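Local structure of putative polyphosphate kinase 2 (3CZP) at residues F379-P382 and A383-L386; V453-M456 and V457-S461; P180-W183 and K184-E187; H122-E125 and A126-D129. The protein transfers phosphate from inorganic polyphosphate to AMP to make ADP, and less efficiently to GMP, using magnesium as cofactor. One frame throughout, in Å; residues are numbered along the deposited sequence. Where two conformers were deposited one is given.

Contact 1 of 4, residues F379-P382 and A383-L386; sequences FCAP and ADWL
Trp385 folds back on the residues that start its own helix, and this is the tight part of the contact. Indole NE1 comes to 3.4 Å from Pro382 CA. CD1 of the same indole lies 3.5 Å from Ala381 O. Pro382 O sits over one face of the ring, offset toward its rim. Leu386 CG lies over the same face, 3.3 Å from Pro382 O, and Leu386 N hydrogen-bonds to Pro382 O at 3.0 Å. Cys380 SG comes to the edge instead, in the ring plane, and is 4.0 Å from Trp385 CD1. This is a sulfur-aromatic contact. A chi1 of 62° sets the indole between the backbone N and C of Trp385, turned toward the start of the helix.

Ala381 is the N-cap of helix 382-402. Its carbonyl accepts the amide of Trp385, with Ala381 O and Trp385 N 3.2 Å apart, and a weak bond from Asp384 N. In return Asp384 OD2 takes the amide of the cap, 3.0 Å from Ala381 N. That is the N3-to-N-cap half of a capping box. The alanine has no side-chain acceptor to supply the other half. The amide meets OD2 on its anti side, 32° out of the carboxylate plane. Asp384 OD1 has a second partner, a salt bridge to Arg387.

The solvent side is looser. There Ala383 CB meets just the adjoining Pro382 C, at 3.8 Å. Ala381, Pro382 and Leu386 are exposed too, yet their atoms carry much of the tight part. Toward helix 370-377, Cys380 touches Arg370 and Glu374, and Arg375 makes a cation-pi contact with Trp385.

Contact 2 of 4, residues V453-M456 and V457-S461; sequences VGDM and VDRTS
Met456 O is gripped by two groups of Thr460. Thr460 N lies 2.8 Å from Met456 O, nearly in line with the carbonyl bond. Thr460 OG1 donates to the same Met456 O over 2.7 Å, from above the carbonyl plane, 49° out of it. With chi1 at 62°, the hydroxyl turns back toward the preceding turn. OG1 in turn accepts Trp467 NE1. Val457 N, Asp458 N and Arg459 N bond four residues back, as Val457 N to Val453 O at 2.9 Å. Arg459 N adds a weak bond to Met456 O. Ser461 is the first residue to leave helical angles.

The charged group is looser. The Asp455 carboxylate and Arg459 guanidinium lie side by side and stacked, their planes 25° apart. Asp455 OD1 is a long 3.8 Å from Arg459 NH1 and well out of the guanidinium plane, so only the charges attract. Arg459 has two conformers, which makes this pair doubtful. Asp455 finds firmer partners in Arg375, by a salt bridge, and Asn258.

The apolar contacts are light. Val453 CG1 touches Val457 CG2 at 4.2 Å. The selenomethionine at Met456 brings CE to 4.3 Å from Val457 CG2.

This is the C-terminal end of helix 446-460 in the second PPK2 domain. Its apolar side rests on strands 404-412 and 467-471, through Trp410, Trp467 and Leu469. Tyr389 and Asn393 of helix 382-402 flank Asp455, Arg459 and Thr460.

Contact 3 of 4, residues P180-W183 and K184-E187; sequences PLDW and KQSE
Asp182 OD1 accepts the main-chain amide of Lys184, with Lys184 N 2.9 Å from Asp182 OD1. The N-H points at the oxygen at an angle of 142°. It arrives on the anti side, 34° out of the carboxylate plane. With CG trans to the backbone N (chi1 -176°), the carboxylate folds over the residues that follow. OD1 also lies against the base of the lysine side chain, 3.1 Å from Lys184 CB. The lysine then runs out fully extended. Its charge does not meet the aspartate, as Lys184 NZ is 5.9 Å from Asp182 OD1.

The bond from a side-chain oxygen to the amide two residues on makes an Asx turn. A type I beta turn from Asp182 to Gln185 is laid over it. Its closing bond is longer, with Gln185 N 3.3 Å from Asp182 O, and the amide comes from above the carbonyl plane. Gln185 CB packs beside the same carbonyl, 3.6 Å from Asp182 O. Gln185 is itself the N-cap of helix 186-203, so the Asx turn and the beta turn end at the start of that helix.

Asp182, Lys184 and Gln185 form the outer side. Trp183 points the other way, into the first PPK2 domain. There Trp183 NE1 hydrogen-bonds to Ser179 OG and its ring packs edge-to-face with Phe192. It also touches Ile51 and Glu52, in the loop after strand 44-50. That loop has a Walker A-like sequence and probably corresponds to the P-loop, in a domain that seems to be catalytically inactive.

Contact 4 of 4, residues H122-E125 and A126-D129; sequences HIKE and AKLD
Ile123 lays its CD1 methyl over the first turn of the helix that follows. Ile123 CD1 is 3.8 Å from Leu128 N and 4.2 Å from Leu128 CB. Ile123 CG1 stands between its own N and carbonyl carbon (chi1 62°), and the extended chain beyond reaches the helix.

Lys127 doubles back along Ile123 and Lys124. Its chain bends at chi3 and chi4, which brings NZ to 3.5 Å from Ile123 CA. Lys127 CE packs on the aliphatic part of Lys124, 3.8 Å from Lys124 CB. The two lysines cross at a slant, and their ammonium groups stay 6.1 Å apart, NZ of Lys124 to NZ of Lys127.

Lys124 is the N-cap of helix 125-144. Leu128 N bonds to Lys124 O at 3.1 Å, nearly straight at 168°. Lys127 N adds a weak bond to the same oxygen. One residue on, Asp129 N donates to Glu125 O over 2.9 Å. The side chains of Glu125 and Asp129 bring like charges close, with Glu125 OE2 4.2 Å from Asp129 OD2. The amino end of the helix and the nearby Arg118 and Arg198 may ease this repulsion.

Leu128 is buried between Met114 and Arg118 of helix 110-119 and Tyr195 of helix 186-203. Ile123 rests on Ala117 of helix 110-119. Asp129 faces helix 186-203, where it touches Arg198 and has a long, weak ion pair with Arg202.

From the N terminus the order is contact 4, contact 3, contact 1, contact 2. All four are in series; none nests or crosses. Contact 4 closes the loop from helix 110-119 to helix 125-144, and contact 3 the loop into helix 186-203. Both lie in the first PPK2 domain, their centres about 20 Å apart. Contacts 1 and 2 lie in the second, about 16 Å apart between centres. Contact 1 starts helix 382-402 at a position topologically equivalent to contact 4. Contact 2 ends helix 446-460, the topological counterpart of helix 186-203. Arg375 joins contacts 1 and 2, meeting both Trp385 and Asp455.

Contact 1 of 4, residues F379-P382 and A383-L386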
ATOM      1  N   PHE A 379       2.293 -23.891 -11.236  1.00 35.00           N
ATOM      2  CA  PHE A 379       2.961 -22.760 -10.639  1.00 35.59           C
ATOM      3  C   PHE A 379       2.872 -22.854  -9.114  1.00 36.27           C
ATOM      4  O   PHE A 379       3.503 -22.066  -8.397  1.00 36.93           O
ATOM      5  CB  PHE A 379       2.392 -21.439 -11.168  1.00 35.87           C
ATOM      6  CG  PHE A 379       2.619 -21.209 -12.652  1.00 35.74           C
ATOM      7  CD1 PHE A 379       3.769 -21.677 -13.303  1.00 37.43           C
ATOM      8  CD2 PHE A 379       1.698 -20.489 -13.387  1.00 35.97           C
ATOM      9  CE1 PHE A 379       3.984 -21.448 -14.682  1.00 35.69           C
ATOM     10  CE2 PHE A 379       1.897 -20.256 -14.768  1.00 36.59           C
ATOM     11  CZ  PHE A 379       3.047 -20.745 -15.409  1.00 35.98           C
ATOM     12  N   CYS A 380       2.055 -23.784  -8.629  1.00 36.36           N
ATOM     13  CA  CYS A 380       1.983 -24.113  -7.205  1.00 36.41           C
ATOM     14  C   CYS A 380       1.834 -25.650  -7.105  1.00 36.58           C
ATOM     15  O   CYS A 380       1.523 -26.308  -8.107  1.00 37.36           O
ATOM     16  CB  CYS A 380       0.814 -23.377  -6.512  1.00 36.15           C
ATOM     17  SG  CYS A 380      -0.830 -24.008  -6.941  1.00 36.97           S
ATOM     18  N   ALA A 381       2.035 -26.200  -5.907  1.00 35.94           N
ATOM     19  CA  ALA A 381       1.962 -27.650  -5.685  1.00 35.43           C
ATOM     20  C   ALA A 381       0.505 -28.076  -5.603  1.00 35.22           C
ATOM     21  O   ALA A 381      -0.364 -27.271  -5.241  1.00 34.51           O
ATOM     22  CB  ALA A 381       2.699 -28.026  -4.376  1.00 34.96           C
ATOM     23  N   PRO A 382       0.220 -29.343  -5.946  1.00 35.24           N
ATOM     24  CA  PRO A 382      -1.116 -29.921  -5.694  1.00 34.39           C
ATOM     25  C   PRO A 382      -1.736 -29.620  -4.319  1.00 33.08           C
ATOM     26  O   PRO A 382      -2.906 -29.298  -4.274  1.00 33.58           O
ATOM     27  CB  PRO A 382      -0.889 -31.430  -5.888  1.00 34.56           C
ATOM     28  CG  PRO A 382       0.234 -31.496  -6.875  1.00 35.33           C
ATOM     29  CD  PRO A 382       1.098 -30.282  -6.672  1.00 35.11           C
ATOM     30  N   ALA A 383      -0.981 -29.742  -3.226  1.00 32.50           N
ATOM     31  CA  ALA A 383      -1.464 -29.348  -1.874  1.00 31.67           C
ATOM     32  C   ALA A 383      -1.971 -27.899  -1.836  1.00 31.07           C
ATOM     33  O   ALA A 383      -2.966 -27.581  -1.151  1.00 29.88           O
ATOM     34  CB  ALA A 383      -0.341 -29.567  -0.789  1.00 31.02           C
ATOM     35  N   ASP A 384      -1.272 -27.024  -2.560  1.00 30.77           N
ATOM     36  CA  ASP A 384      -1.566 -25.580  -2.559  1.00 30.31           C
ATOM     37  C   ASP A 384      -2.888 -25.298  -3.249  1.00 29.36           C
ATOM     38  O   ASP A 384      -3.726 -24.577  -2.707  1.00 28.25           O
ATOM     39  CB  ASP A 384      -0.431 -24.749  -3.214  1.00 29.94           C
ATOM     40  CG  ASP A 384       0.920 -24.910  -2.498  1.00 32.74           C
ATOM     41  OD1 ASP A 384       0.951 -25.065  -1.248  1.00 31.49           O
ATOM     42  OD2 ASP A 384       1.953 -24.902  -3.212  1.00 35.09           O
ATOM     43  N   TRP A 385      -3.128 -25.885  -4.415  1.00 28.14           N
ATOM     44  CA  TRP A 385      -4.443 -25.634  -5.027  1.00 27.16           C
ATOM     45  C   TRP A 385      -5.589 -26.406  -4.343  1.00 26.94           C
ATOM     46  O   TRP A 385      -6.690 -25.895  -4.313  1.00 26.72           O
ATOM     47  CB  TRP A 385      -4.451 -25.687  -6.567  1.00 27.69           C
ATOM     48  CG  TRP A 385      -4.082 -26.994  -7.219  1.00 27.45           C
ATOM     49  CD1 TRP A 385      -2.880 -27.299  -7.718  1.00 28.86           C
ATOM     50  CD2 TRP A 385      -4.923 -28.123  -7.462  1.00 26.57           C
ATOM     51  NE1 TRP A 385      -2.882 -28.555  -8.243  1.00 30.48           N
ATOM     52  CE2 TRP A 385      -4.132 -29.097  -8.090  1.00 28.84           C
ATOM     53  CE3 TRP A 385      -6.260 -28.426  -7.176  1.00 28.17           C
ATOM     54  CZ2 TRP A 385      -4.630 -30.348  -8.475  1.00 29.22           C
ATOM     55  CZ3 TRP A 385      -6.767 -29.662  -7.555  1.00 29.13           C
ATOM     56  CH2 TRP A 385      -5.952 -30.618  -8.207  1.00 29.79           C
ATOM     57  N   LEU A 386      -5.337 -27.581  -3.732  1.00 26.13           N
ATOM     58  CA  LEU A 386      -6.418 -28.358  -3.101  1.00 26.24           C
ATOM     59  C   LEU A 386      -6.994 -27.648  -1.894  1.00 26.31           C
ATOM     60  O   LEU A 386      -8.214 -27.716  -1.616  1.00 27.52           O
ATOM     61  CB  LEU A 386      -5.919 -29.742  -2.657  1.00 26.80           C
ATOM     62  CG  LEU A 386      -5.825 -30.773  -3.772  1.00 28.61           C
ATOM     63  CD1 LEU A 386      -4.953 -31.957  -3.345  1.00 31.49           C
ATOM     64  CD2 LEU A 386      -7.221 -31.213  -4.177  1.00 30.68           C
TER

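Contact 2 of 4, residues V453-M456 and V457-S461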
ATOM      1  N   VAL A 453     -12.272 -26.215 -14.301  1.00 32.90           N
ATOM      2  CA  VAL A 453     -13.469 -25.347 -14.159  1.00 32.98           C
ATOM      3  C   VAL A 453     -14.588 -26.132 -13.485  1.00 32.98           C
ATOM      4  O   VAL A 453     -15.237 -25.626 -12.574  1.00 34.79           O
ATOM      5  CB  VAL A 453     -13.927 -24.753 -15.529  1.00 32.68           C
ATOM      6  CG1 VAL A 453     -15.244 -23.961 -15.423  1.00 30.64           C
ATOM      7  CG2 VAL A 453     -12.806 -23.869 -16.047  1.00 31.74           C
ATOM      8  N   GLY A 454     -14.756 -27.387 -13.869  1.00 32.19           N
ATOM      9  CA  GLY A 454     -15.701 -28.268 -13.210  1.00 31.25           C
ATOM     10  C   GLY A 454     -15.509 -28.403 -11.718  1.00 31.16           C
ATOM     11  O   GLY A 454     -16.465 -28.311 -10.953  1.00 30.60           O
ATOM     12  N   ASP A 455     -14.272 -28.645 -11.296  1.00 31.91           N
ATOM     13  CA  ASP A 455     -13.952 -28.757  -9.885  1.00 32.98           C
ATOM     14  C   ASP A 455     -14.161 -27.481  -9.148  1.00 32.99           C
ATOM     15  O   ASP A 455     -14.676 -27.494  -8.024  1.00 34.00           O
ATOM     16  CB  ASP A 455     -12.508 -29.195  -9.682  1.00 33.27           C
ATOM     17  CG  ASP A 455     -12.273 -30.583 -10.149  1.00 33.49           C
ATOM     18  OD1 ASP A 455     -13.265 -31.331 -10.337  1.00 35.28           O
ATOM     19  OD2 ASP A 455     -11.098 -30.955 -10.301  1.00 36.83           O
HETATM   20  N   MSE A 456     -13.734 -26.384  -9.767  1.00 33.33           N
HETATM   21  CA  MSE A 456     -13.896 -25.063  -9.206  1.00 33.77           C
HETATM   22  C   MSE A 456     -15.355 -24.790  -8.889  1.00 33.07           C
HETATM   23  O   MSE A 456     -15.703 -24.457  -7.781  1.00 33.21           O
HETATM   24  CB  MSE A 456     -13.380 -24.007 -10.200  1.00 33.35           C
HETATM   25  CG  MSE A 456     -13.686 -22.562  -9.844  1.00 34.28           C
HETATM   26 SE   MSE A 456     -12.825 -21.421 -11.176  0.80 39.26          SE
HETATM   27  CE  MSE A 456     -14.203 -21.531 -12.509  1.00 30.86           C
ATOM     28  N   VAL A 457     -16.207 -24.948  -9.888  1.00 33.66           N
ATOM     29  CA  VAL A 457     -17.649 -24.745  -9.734  1.00 33.47           C
ATOM     30  C   VAL A 457     -18.273 -25.684  -8.675  1.00 33.13           C
ATOM     31  O   VAL A 457     -18.982 -25.235  -7.755  1.00 33.20           O
ATOM     32  CB  VAL A 457     -18.358 -24.846 -11.127  1.00 34.03           C
ATOM     33  CG1 VAL A 457     -19.906 -24.738 -10.983  1.00 32.77           C
ATOM     34  CG2 VAL A 457     -17.797 -23.761 -12.057  1.00 34.81           C
ATOM     35  N   ASP A 458     -17.979 -26.974  -8.745  1.00 32.60           N
ATOM     36  CA  ASP A 458     -18.393 -27.870  -7.687  1.00 32.62           C
ATOM     37  C   ASP A 458     -17.987 -27.445  -6.269  1.00 32.42           C
ATOM     38  O   ASP A 458     -18.790 -27.522  -5.335  1.00 31.68           O
ATOM     39  CB  ASP A 458     -17.800 -29.250  -7.924  1.00 34.02           C
ATOM     40  CG  ASP A 458     -18.166 -30.221  -6.837  1.00 37.16           C
ATOM     41  OD1 ASP A 458     -19.381 -30.536  -6.713  1.00 41.71           O
ATOM     42  OD2 ASP A 458     -17.249 -30.679  -6.110  1.00 44.17           O
ATOM     43  N   ARG A 459     -16.737 -27.010  -6.090  1.00 32.03           N
ATOM     44  CA  ARG A 459     -16.206 -26.804  -4.749  0.50 31.63           C
ATOM     45  C   ARG A 459     -16.429 -25.367  -4.230  1.00 31.41           C
ATOM     46  O   ARG A 459     -16.364 -25.119  -3.027  1.00 31.15           O
ATOM     47  CB  ARG A 459     -14.714 -27.158  -4.719  0.50 31.64           C
ATOM     48  CG  ARG A 459     -14.318 -28.435  -5.483  0.50 32.95           C
ATOM     49  CD  ARG A 459     -13.855 -29.594  -4.624  0.50 34.44           C
ATOM     50  NE  ARG A 459     -12.597 -30.130  -5.158  0.50 35.99           N
ATOM     51  CZ  ARG A 459     -12.473 -31.093  -6.069  0.50 34.17           C
ATOM     52  NH1 ARG A 459     -13.538 -31.714  -6.575  0.50 36.74           N
ATOM     53  NH2 ARG A 459     -11.255 -31.442  -6.471  0.50 33.67           N
ATOM     54  N   THR A 460     -16.665 -24.404  -5.128  1.00 30.90           N
ATOM     55  CA  THR A 460     -16.763 -22.972  -4.717  1.00 30.85           C
ATOM     56  C   THR A 460     -18.021 -22.274  -5.237  1.00 30.31           C
ATOM     57  O   THR A 460     -18.171 -21.078  -5.082  1.00 29.42           O
ATOM     58  CB  THR A 460     -15.497 -22.109  -5.159  1.00 30.21           C
ATOM     59  OG1 THR A 460     -15.395 -22.096  -6.598  1.00 31.23           O
ATOM     60  CG2 THR A 460     -14.149 -22.663  -4.591  1.00 27.11           C
ATOM     61  N   SER A 461     -18.925 -22.998  -5.865  1.00 31.23           N
ATOM     62  CA  SER A 461     -20.232 -22.377  -6.180  1.00 31.35           C
ATOM     63  C   SER A 461     -21.141 -22.581  -4.993  1.00 31.69           C
ATOM     64  O   SER A 461     -21.735 -23.628  -4.859  1.00 32.22           O
ATOM     65  CB  SER A 461     -20.864 -22.955  -7.414  1.00 30.54           C
ATOM     66  OG  SER A 461     -21.958 -22.131  -7.761  1.00 29.88           O
TER

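Contact 3 of 4, residues P180-W183 and K184-E187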
ATOM      1  N   PRO A 180      -9.284  -1.238  27.334  1.00 44.55           N
ATOM      2  CA  PRO A 180     -10.671  -0.748  27.435  1.00 44.29           C
ATOM      3  C   PRO A 180     -11.525  -1.431  28.538  1.00 43.99           C
ATOM      4  O   PRO A 180     -12.588  -0.898  28.905  1.00 43.66           O
ATOM      5  CB  PRO A 180     -11.239  -1.001  26.033  1.00 44.39           C
ATOM      6  CG  PRO A 180     -10.421  -2.103  25.468  1.00 44.09           C
ATOM      7  CD  PRO A 180      -9.075  -2.083  26.141  1.00 44.72           C
ATOM      8  N   LEU A 181     -11.049  -2.572  29.060  1.00 43.51           N
ATOM      9  CA  LEU A 181     -11.702  -3.282  30.189  1.00 43.46           C
ATOM     10  C   LEU A 181     -11.229  -2.754  31.558  1.00 43.40           C
ATOM     11  O   LEU A 181     -10.049  -2.392  31.719  1.00 42.82           O
ATOM     12  CB  LEU A 181     -11.416  -4.799  30.135  1.00 43.29           C
ATOM     13  CG  LEU A 181     -11.994  -5.674  29.020  1.00 42.54           C
ATOM     14  CD1 LEU A 181     -11.409  -7.081  29.136  1.00 42.10           C
ATOM     15  CD2 LEU A 181     -13.534  -5.697  29.037  1.00 39.45           C
ATOM     16  N   ASP A 182     -12.150  -2.723  32.531  1.00 43.09           N
ATOM     17  CA  ASP A 182     -11.832  -2.324  33.914  1.00 43.09           C
ATOM     18  C   ASP A 182     -11.416  -3.562  34.688  1.00 42.81           C
ATOM     19  O   ASP A 182     -12.252  -4.284  35.222  1.00 43.11           O
ATOM     20  CB  ASP A 182     -13.038  -1.650  34.598  1.00 43.17           C
ATOM     21  CG  ASP A 182     -12.717  -1.125  36.017  1.00 43.33           C
ATOM     22  OD1 ASP A 182     -11.638  -1.429  36.581  1.00 43.94           O
ATOM     23  OD2 ASP A 182     -13.561  -0.388  36.570  1.00 43.93           O
ATOM     24  N   TRP A 183     -10.119  -3.771  34.763  1.00 42.47           N
ATOM     25  CA  TRP A 183      -9.584  -4.926  35.421  1.00 41.95           C
ATOM     26  C   TRP A 183      -9.722  -4.903  36.948  1.00 41.65           C
ATOM     27  O   TRP A 183      -9.457  -5.883  37.589  1.00 41.27           O
ATOM     28  CB  TRP A 183      -8.155  -5.155  34.962  1.00 41.97           C
ATOM     29  CG  TRP A 183      -8.052  -5.589  33.536  1.00 41.62           C
ATOM     30  CD1 TRP A 183      -8.007  -4.803  32.454  1.00 41.60           C
ATOM     31  CD2 TRP A 183      -7.999  -6.923  33.061  1.00 41.79           C
ATOM     32  NE1 TRP A 183      -7.927  -5.544  31.334  1.00 42.19           N
ATOM     33  CE2 TRP A 183      -7.914  -6.863  31.682  1.00 42.86           C
ATOM     34  CE3 TRP A 183      -8.019  -8.161  33.674  1.00 41.51           C
ATOM     35  CZ2 TRP A 183      -7.859  -7.985  30.906  1.00 41.93           C
ATOM     36  CZ3 TRP A 183      -7.952  -9.258  32.911  1.00 41.92           C
ATOM     37  CH2 TRP A 183      -7.868  -9.171  31.544  1.00 41.59           C
ATOM     38  N   LYS A 184     -10.165  -3.781  37.512  1.00 20.00           N
ATOM     39  CA  LYS A 184     -10.456  -3.677  38.950  1.00 20.00           C
ATOM     40  C   LYS A 184     -11.673  -4.502  39.359  1.00 20.00           C
ATOM     41  O   LYS A 184     -11.755  -4.995  40.480  1.00 41.26           O
ATOM     42  CB  LYS A 184     -10.690  -2.230  39.381  1.00 20.00           C
ATOM     43  CG  LYS A 184      -9.494  -1.332  39.302  1.00 20.00           C
ATOM     44  CD  LYS A 184      -9.801   0.100  39.723  1.00 20.00           C
ATOM     45  CE  LYS A 184      -8.524   0.938  39.636  1.00 20.00           C
ATOM     46  NZ  LYS A 184      -8.728   2.358  40.005  1.00 20.00           N
ATOM     47  N   GLN A 185     -12.613  -4.633  38.436  1.00 40.90           N
ATOM     48  CA  GLN A 185     -13.769  -5.471  38.637  1.00 40.88           C
ATOM     49  C   GLN A 185     -13.381  -6.937  38.544  1.00 40.74           C
ATOM     50  O   GLN A 185     -12.785  -7.382  37.589  1.00 39.27           O
ATOM     51  CB  GLN A 185     -14.843  -5.117  37.616  1.00 40.47           C
ATOM     52  CG  GLN A 185     -15.739  -4.004  38.069  1.00 41.94           C
ATOM     53  CD  GLN A 185     -15.909  -2.898  37.050  1.00 42.19           C
ATOM     54  OE1 GLN A 185     -15.600  -1.747  37.323  1.00 43.48           O
ATOM     55  NE2 GLN A 185     -16.424  -3.238  35.882  1.00 43.04           N
ATOM     56  N   SER A 186     -13.728  -7.664  39.585  1.00 40.50           N
ATOM     57  CA  SER A 186     -13.436  -9.095  39.759  1.00 40.46           C
ATOM     58  C   SER A 186     -14.006  -9.915  38.607  1.00 39.94           C
ATOM     59  O   SER A 186     -13.357 -10.819  38.118  1.00 39.60           O
ATOM     60  CB  SER A 186     -14.035  -9.600  41.091  1.00 40.91           C
ATOM     61  OG  SER A 186     -13.717 -10.969  41.318  1.00 41.89           O
ATOM     62  N   GLU A 187     -15.250  -9.608  38.238  1.00 39.81           N
ATOM     63  CA  GLU A 187     -15.950 -10.266  37.126  1.00 39.51           C
ATOM     64  C   GLU A 187     -15.183 -10.174  35.803  1.00 38.81           C
ATOM     65  O   GLU A 187     -15.183 -11.140  35.034  1.00 38.85           O
ATOM     66  CB  GLU A 187     -17.387  -9.705  36.965  1.00 40.30           C
ATOM     67  CG  GLU A 187     -17.500  -8.161  37.124  1.00 41.72           C
ATOM     68  CD  GLU A 187     -18.757  -7.556  36.499  1.00 40.59           C
ATOM     69  OE1 GLU A 187     -18.647  -7.009  35.376  1.00 39.94           O
ATOM     70  OE2 GLU A 187     -19.841  -7.607  37.137  1.00 41.14           O
TER

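Contact 4 of 4, residues H122-E125 and A126-D129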
ATOM      1  N   HIS A 122     -20.852  -7.404  23.769  1.00 29.68           N
ATOM      2  CA  HIS A 122     -21.147  -6.907  22.436  1.00 29.33           C
ATOM      3  C   HIS A 122     -21.553  -8.014  21.466  1.00 29.61           C
ATOM      4  O   HIS A 122     -22.344  -7.765  20.594  1.00 30.05           O
ATOM      5  CB  HIS A 122     -19.994  -6.118  21.876  1.00 28.25           C
ATOM      6  CG  HIS A 122     -19.614  -4.967  22.746  1.00 28.74           C
ATOM      7  ND1 HIS A 122     -18.385  -4.354  22.682  1.00 28.61           N
ATOM      8  CD2 HIS A 122     -20.303  -4.338  23.732  1.00 29.20           C
ATOM      9  CE1 HIS A 122     -18.332  -3.400  23.600  1.00 30.53           C
ATOM     10  NE2 HIS A 122     -19.479  -3.374  24.251  1.00 27.71           N
ATOM     11  N   ILE A 123     -21.012  -9.220  21.622  1.00 29.38           N
ATOM     12  CA  ILE A 123     -21.356 -10.349  20.768  1.00 28.14           C
ATOM     13  C   ILE A 123     -21.824 -11.527  21.620  1.00 28.59           C
ATOM     14  O   ILE A 123     -21.475 -11.640  22.790  1.00 29.17           O
ATOM     15  CB  ILE A 123     -20.192 -10.801  19.852  1.00 28.13           C
ATOM     16  CG1 ILE A 123     -18.945 -11.286  20.654  1.00 27.74           C
ATOM     17  CG2 ILE A 123     -19.794  -9.706  18.838  1.00 27.59           C
ATOM     18  CD1 ILE A 123     -17.869 -11.868  19.755  1.00 26.22           C
ATOM     19  N   LYS A 124     -22.614 -12.400  21.012  1.00 27.98           N
ATOM     20  CA  LYS A 124     -23.182 -13.568  21.680  1.00 28.46           C
ATOM     21  C   LYS A 124     -22.206 -14.740  21.598  1.00 27.77           C
ATOM     22  O   LYS A 124     -21.286 -14.696  20.792  1.00 27.05           O
ATOM     23  CB  LYS A 124     -24.499 -13.968  21.008  1.00 28.61           C
ATOM     24  CG  LYS A 124     -25.613 -12.967  21.124  1.00 29.64           C
ATOM     25  CD  LYS A 124     -26.753 -13.423  20.231  1.00 30.34           C
ATOM     26  CE  LYS A 124     -28.065 -12.717  20.546  1.00 33.01           C
ATOM     27  NZ  LYS A 124     -29.234 -13.317  19.748  1.00 35.52           N
ATOM     28  N   GLU A 125     -22.459 -15.789  22.388  1.00 27.58           N
ATOM     29  CA  GLU A 125     -21.690 -17.048  22.345  1.00 26.97           C
ATOM     30  C   GLU A 125     -21.482 -17.558  20.907  1.00 26.76           C
ATOM     31  O   GLU A 125     -20.323 -17.835  20.506  1.00 25.11           O
ATOM     32  CB  GLU A 125     -22.381 -18.143  23.191  1.00 27.42           C
ATOM     33  CG  GLU A 125     -21.768 -19.611  23.017  1.00 28.67           C
ATOM     34  CD  GLU A 125     -22.532 -20.754  23.778  1.00 29.62           C
ATOM     35  OE1 GLU A 125     -22.900 -20.545  24.957  1.00 30.60           O
ATOM     36  OE2 GLU A 125     -22.752 -21.865  23.169  1.00 33.11           O
ATOM     37  N   ALA A 126     -22.562 -17.671  20.118  1.00 24.66           N
ATOM     38  CA  ALA A 126     -22.417 -18.159  18.735  1.00 24.70           C
ATOM     39  C   ALA A 126     -21.402 -17.340  17.911  1.00 24.14           C
ATOM     40  O   ALA A 126     -20.628 -17.897  17.122  1.00 22.64           O
ATOM     41  CB  ALA A 126     -23.775 -18.203  18.014  1.00 24.24           C
ATOM     42  N   LYS A 127     -21.394 -16.026  18.090  1.00 24.56           N
ATOM     43  CA  LYS A 127     -20.543 -15.173  17.276  1.00 25.84           C
ATOM     44  C   LYS A 127     -19.096 -15.284  17.732  1.00 24.33           C
ATOM     45  O   LYS A 127     -18.205 -15.358  16.889  1.00 22.53           O
ATOM     46  CB  LYS A 127     -21.047 -13.743  17.257  1.00 26.42           C
ATOM     47  CG  LYS A 127     -22.406 -13.670  16.529  0.80 29.82           C
ATOM     48  CD  LYS A 127     -23.021 -12.245  16.601  0.80 31.35           C
ATOM     49  CE  LYS A 127     -23.938 -12.078  17.807  0.80 32.60           C
ATOM     50  NZ  LYS A 127     -23.859 -10.731  18.374  0.80 31.34           N
ATOM     51  N   LEU A 128     -18.872 -15.417  19.046  1.00 22.56           N
ATOM     52  CA  LEU A 128     -17.543 -15.754  19.513  1.00 22.97           C
ATOM     53  C   LEU A 128     -17.057 -17.076  18.927  1.00 22.75           C
ATOM     54  O   LEU A 128     -15.906 -17.182  18.540  1.00 22.40           O
ATOM     55  CB  LEU A 128     -17.441 -15.845  21.024  1.00 22.92           C
ATOM     56  CG  LEU A 128     -16.038 -16.211  21.544  1.00 23.49           C
ATOM     57  CD1 LEU A 128     -14.974 -15.171  21.189  1.00 21.33           C
ATOM     58  CD2 LEU A 128     -16.026 -16.465  23.080  1.00 22.92           C
ATOM     59  N   ASP A 129     -17.917 -18.090  18.899  1.00 22.02           N
ATOM     60  CA  ASP A 129     -17.510 -19.387  18.355  1.00 22.83           C
ATOM     61  C   ASP A 129     -17.117 -19.290  16.869  1.00 22.75           C
ATOM     62  O   ASP A 129     -16.182 -19.994  16.382  1.00 24.04           O
ATOM     63  CB  ASP A 129     -18.593 -20.416  18.598  1.00 22.14           C
ATOM     64  CG  ASP A 129     -18.696 -20.825  20.090  1.00 27.32           C
ATOM     65  OD1 ASP A 129     -17.889 -20.347  20.965  1.00 33.56           O
ATOM     66  OD2 ASP A 129     -19.582 -21.642  20.384  1.00 35.48           O
TER